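Local coordinates for protein diphosphomevalonate decarboxylase, putative (Trypanosoma brucei, PDB 2HKE) that probably catalyses the ATP-dependent decarboxylation of (R)-5-diphosphomevalonate to isopentenyl diphosphate, a precursor of isoprenoids and sterols, at residues Phe37-Ser42 with Gly153-Trp158; Pro11-Phe16 with Ala147-Phe152. The protein carries 1 engineered substitution. All blocks are in the same frame, centred on the assembly; numbering follows the deposited sequence.

Contact 1 of 2, residues Phe37-Ser42 with Gly153-Trp158. With SO4 (sulfate ion), chain E.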
# COMPACT_ATOMS: atom_id res chain seq x y z
N PHE A 37 2.41 -8.03 5.66
CA PHE A 37 3.73 -7.49 5.89
C PHE A 37 3.98 -6.58 4.70
O PHE A 37 3.84 -7.03 3.55
CB PHE A 37 4.72 -8.67 5.92
CG PHE A 37 5.97 -8.46 6.79
CD1 PHE A 37 6.46 -7.21 7.13
CD2 PHE A 37 6.70 -9.58 7.13
CE1 PHE A 37 7.64 -7.11 7.91
CE2 PHE A 37 7.86 -9.51 7.90
CZ PHE A 37 8.34 -8.24 8.27
N SER A 38 4.36 -5.31 4.96
CA SER A 38 4.47 -4.35 3.87
C SER A 38 5.69 -3.48 4.05
O SER A 38 6.31 -3.43 5.14
CB SER A 38 3.24 -3.46 3.81
OG SER A 38 3.04 -2.81 5.07
N ILE A 39 6.06 -2.84 2.96
CA ILE A 39 7.05 -1.78 2.96
C ILE A 39 6.32 -0.47 2.82
O ILE A 39 5.52 -0.25 1.90
CB ILE A 39 8.06 -1.94 1.79
CG1 ILE A 39 8.85 -3.23 1.92
CG2 ILE A 39 9.06 -0.73 1.71
CD1 ILE A 39 9.86 -3.41 0.84
N THR A 40 6.64 0.47 3.70
CA THR A 40 6.10 1.79 3.60
C THR A 40 6.89 2.61 2.55
O THR A 40 8.10 2.58 2.56
CB THR A 40 6.23 2.46 4.96
OG1 THR A 40 5.59 1.64 5.94
CG2 THR A 40 5.61 3.84 4.91
N LEU A 41 6.20 3.29 1.66
CA LEU A 41 6.84 4.05 0.61
C LEU A 41 7.07 5.49 1.12
O LEU A 41 6.51 5.90 2.14
CB LEU A 41 5.97 4.09 -0.63
CG LEU A 41 5.81 2.77 -1.39
CD1 LEU A 41 5.57 3.27 -2.88
CD2 LEU A 41 7.01 1.90 -1.26
N SER A 42 7.89 6.24 0.38
CA SER A 42 8.03 7.67 0.57
C SER A 42 6.74 8.42 0.32
O SER A 42 5.96 8.04 -0.54
CB SER A 42 9.12 8.24 -0.35
OG SER A 42 9.28 9.63 -0.12
N GLY A 153 7.05 3.92 9.46
CA GLY A 153 8.05 3.79 8.40
C GLY A 153 8.61 2.38 8.36
O GLY A 153 8.41 1.57 9.28
N GLY A 154 9.31 2.06 7.29
CA GLY A 154 10.05 0.84 7.24
C GLY A 154 9.29 -0.37 6.79
O GLY A 154 8.47 -0.27 5.88
N PHE A 155 9.57 -1.51 7.43
CA PHE A 155 8.90 -2.79 7.14
C PHE A 155 7.92 -3.02 8.30
O PHE A 155 8.29 -2.98 9.47
CB PHE A 155 9.88 -3.92 7.07
CG PHE A 155 10.78 -3.90 5.88
CD1 PHE A 155 11.79 -2.98 5.76
CD2 PHE A 155 10.64 -4.84 4.87
CE1 PHE A 155 12.65 -3.02 4.65
CE2 PHE A 155 11.48 -4.86 3.76
CZ PHE A 155 12.49 -3.95 3.69
N VAL A 156 6.66 -3.22 7.97
CA VAL A 156 5.58 -3.18 8.95
C VAL A 156 4.75 -4.46 8.85
O VAL A 156 4.33 -4.84 7.75
CB VAL A 156 4.69 -1.94 8.69
CG1 VAL A 156 3.52 -1.85 9.64
CG2 VAL A 156 5.58 -0.66 8.74
N ILE A 157 4.53 -5.08 10.00
CA ILE A 157 3.63 -6.22 10.13
C ILE A 157 2.26 -5.80 10.64
O ILE A 157 2.15 -5.16 11.66
CB ILE A 157 4.21 -7.25 11.09
CG1 ILE A 157 5.52 -7.82 10.53
CG2 ILE A 157 3.19 -8.40 11.34
CD1 ILE A 157 6.33 -8.63 11.62
N TRP A 158 1.20 -6.23 9.96
CA TRP A 158 -0.11 -6.12 10.54
C TRP A 158 -0.34 -7.46 11.24
O TRP A 158 -0.46 -8.51 10.57
CB TRP A 158 -1.17 -5.92 9.41
CG TRP A 158 -2.57 -5.81 9.89
CD1 TRP A 158 -3.00 -5.79 11.19
CD2 TRP A 158 -3.75 -5.75 9.08
NE1 TRP A 158 -4.37 -5.70 11.23
CE2 TRP A 158 -4.86 -5.67 9.96
CE3 TRP A 158 -3.97 -5.72 7.70
CZ2 TRP A 158 -6.17 -5.59 9.50
CZ3 TRP A 158 -5.32 -5.66 7.25
CH2 TRP A 158 -6.37 -5.57 8.18
S SO4 E . 9.56 10.14 3.38
O1 SO4 E . 8.10 10.15 3.38
O2 SO4 E . 10.00 10.70 2.09
O3 SO4 E . 9.99 11.08 4.43
O4 SO4 E . 10.26 8.85 3.47
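Ser-38 and Val-156 form an antiparallel hydrogen-bonded pair: Ser-38 N reaches Val-156 O at 2.8 Å, in the carbonyl plane, and Val-156 N returns a bond to Ser-38 O at 2.9 Å. A third bond, Thr-40 N to Gly-154 O, is almost straight at 177°. Strands 37-40 and 155-158 are thereby neighbours in the mixed sheet of the N-terminal domain, the GHMP-type fold of this enzyme. Their axes approach to 4.7 Å, and the 144° between them shows considerable twist. Phe-37 with Ile-157 and Ile-39 with Phe-155 are the flanking non-hydrogen-bonded pairs.

Gly-154, whose carbonyl serves Thr-40, has a positive phi, a backbone shape that suits a residue without a side chain. Thr-40 OG1 has its polar partner in Phe-152 O, just before the glycines, while it also touches Val-156 CG2. Ser-38 OG, on the same sheet face as Val-156, makes a weak hydrogen bond with Arg-149 NE. Beyond the strand, Ser-42 OG donates to sulfate O2 at 2.6 Å; Ala-43 N and Cys-366 N also bind this ion, probably from the crystallisation liquor.

On the other face the packing is aromatic and aliphatic, and helix 213-234 covers it through residues such as Ile-232. Ile-39 lies beside Phe-155, pointing the same way, with CG1 over the Phe-155 ring. The ring of Phe-37 swings off on the side away from its backbone N and leans over the neighbouring strand. There Ile-157 CG1 sits above the centre of one face, 3.5 Å from the Phe-37 ring centroid and 13° off the normal.

Contact 2 of 2, residues Pro11-Phe16 with Ala147-Phe152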
# COMPACT_ATOMS: atom_id res chain seq x y z
N PRO A 11 1.89 8.22 3.64
CA PRO A 11 2.30 7.53 2.41
C PRO A 11 1.47 6.27 2.14
O PRO A 11 0.85 5.73 3.06
CB PRO A 11 3.69 7.09 2.77
CG PRO A 11 3.56 6.66 4.20
CD PRO A 11 2.61 7.70 4.81
N ILE A 12 1.54 5.74 0.91
CA ILE A 12 1.01 4.38 0.70
C ILE A 12 2.01 3.34 1.20
O ILE A 12 3.14 3.65 1.53
CB ILE A 12 0.64 4.13 -0.79
CG1 ILE A 12 1.84 4.33 -1.71
CG2 ILE A 12 -0.52 5.05 -1.21
CD1 ILE A 12 1.55 3.90 -3.13
N ASN A 13 1.61 2.07 1.18
CA ASN A 13 2.51 0.99 1.46
C ASN A 13 2.20 -0.14 0.50
O ASN A 13 1.11 -0.14 -0.16
CB ASN A 13 2.37 0.53 2.93
CG ASN A 13 1.05 -0.13 3.24
OD1 ASN A 13 0.86 -1.29 2.93
ND2 ASN A 13 0.12 0.61 3.84
N ILE A 14 3.14 -1.05 0.36
CA ILE A 14 2.95 -2.21 -0.50
C ILE A 14 3.16 -3.48 0.29
O ILE A 14 4.25 -3.74 0.77
CB ILE A 14 3.82 -2.17 -1.80
CG1 ILE A 14 3.55 -3.41 -2.68
CG2 ILE A 14 5.33 -2.06 -1.47
CD1 ILE A 14 2.08 -3.44 -3.22
N ALA A 15 2.10 -4.31 0.38
CA ALA A 15 2.20 -5.60 1.04
C ALA A 15 2.98 -6.58 0.18
O ALA A 15 2.63 -6.75 -1.00
CB ALA A 15 0.85 -6.20 1.31
N PHE A 16 4.00 -7.21 0.75
CA PHE A 16 4.63 -8.36 0.06
C PHE A 16 4.11 -9.70 0.58
O PHE A 16 4.23 -10.70 -0.13
CB PHE A 16 6.14 -8.26 0.09
CG PHE A 16 6.70 -8.05 1.45
CD1 PHE A 16 6.99 -9.13 2.22
CD2 PHE A 16 6.92 -6.78 1.96
CE1 PHE A 16 7.47 -8.99 3.50
CE2 PHE A 16 7.40 -6.64 3.27
CZ PHE A 16 7.69 -7.75 4.01
N ALA A 147 -4.58 0.50 5.57
CA ALA A 147 -4.19 1.81 6.16
C ALA A 147 -3.43 1.63 7.45
O ALA A 147 -2.58 2.45 7.81
CB ALA A 147 -5.42 2.74 6.39
N CYS A 148 -3.76 0.59 8.19
CA CYS A 148 -3.11 0.38 9.44
C CYS A 148 -1.59 0.18 9.33
O CYS A 148 -0.84 0.49 10.31
CB CYS A 148 -3.84 -0.75 10.19
SG CYS A 148 -3.20 -2.38 9.98
N ARG A 149 -1.08 -0.21 8.16
CA ARG A 149 0.34 -0.43 8.02
C ARG A 149 1.13 0.81 7.61
O ARG A 149 2.35 0.79 7.63
CB ARG A 149 0.63 -1.58 7.06
CG ARG A 149 -0.01 -2.95 7.47
CD ARG A 149 0.49 -4.02 6.50
NE ARG A 149 0.26 -3.58 5.10
CZ ARG A 149 -0.71 -3.99 4.30
NH1 ARG A 149 -1.56 -4.94 4.68
NH2 ARG A 149 -0.84 -3.41 3.12
N SER A 150 0.43 1.88 7.22
CA SER A 150 1.08 3.13 6.85
C SER A 150 1.46 4.00 8.09
O SER A 150 2.05 5.10 7.91
CB SER A 150 0.26 3.87 5.80
OG SER A 150 0.50 3.33 4.51
N ALA A 151 1.13 3.51 9.29
CA ALA A 151 1.33 4.24 10.53
C ALA A 151 2.80 4.36 10.91
O ALA A 151 3.15 5.24 11.70
CB ALA A 151 0.49 3.59 11.71
N PHE A 152 3.65 3.52 10.33
CA PHE A 152 5.05 3.43 10.65
C PHE A 152 5.83 3.41 9.37
O PHE A 152 5.32 2.92 8.35
CB PHE A 152 5.36 2.14 11.37
CG PHE A 152 4.56 1.93 12.59
CD1 PHE A 152 4.89 2.60 13.75
CD2 PHE A 152 3.49 1.05 12.59
CE1 PHE A 152 4.11 2.42 14.91
CE2 PHE A 152 2.72 0.87 13.69
CZ PHE A 152 3.03 1.53 14.87
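Pro-11 opens the contact through its carbonyl: Ser-150 OG donates to Pro-11 O at 2.8 Å, with the donor tilted out of the carbonyl plane. The bond joins the start of the segment to the 147-152 loop, which leads from helix 136-143 toward strand 155-159. Within that loop a backbone bond from Ser-150 N to Ala-147 O closes a turn that presents the serine to the strand.

Asn-13 takes part in three of the four hydrogen bonds. Its chi1 of 67° sets CG between the backbone N and the carbonyl carbon, and the amide is turned so that ND2 faces Ser-150 while OD1 faces Arg-149. ND2 donates to Ser-150 OG at 2.8 Å, in the amide plane and nearly straight at 175°; it also donates to Ser-146 O. On the other branch, OD1 is gripped side-on by Arg-149, from NH2 at 2.7 Å and from NE at 3.2 Å. Both bonds lie near the guanidinium plane, but only the NH2 donor lies in the carbonyl plane, NE standing above it. Amide and guanidinium are almost perpendicular, 87° apart.

Farther along, Ala-15 sets CB over one face of the guanidinium, 3.7 Å from Arg-149 NH2. NH1 bonds to Ser-36 OG, and NE has a weak second partner on strand 36-40.

The donors run in one direction through a chain of bonds: Arg-149 donates to Asn-13 OD1, Asn-13 ND2 to Ser-150 OG, and Ser-150 OG to Pro-11 O. This buried chain fixes the amide orientation of Asn-13, and the guanidinium would probably polarise its carbonyl.

In the fold
Contacts 1 and 2 lie in the N-terminal domain, their centres about 5 Å apart and close to the centre of the chain. Along the sequence their segments alternate: 11-16, 37-42, 147-152, 153-158. Strand 36-40, part of contact 1, lies between strand 5-15 of contact 2 and strand 155-159, pairing antiparallel with both. Backbone bonding between Phe-37 and Phe-16 further ties the contacts together. Segment 147-152 runs directly into 153-158. The loop carrying Arg-149 and Ser-150 therefore packs against one face of neighbouring strands in the same sheet, next to the strand into which it leads, although helices 114-130 and 136-143, among others, intervene in the sequence.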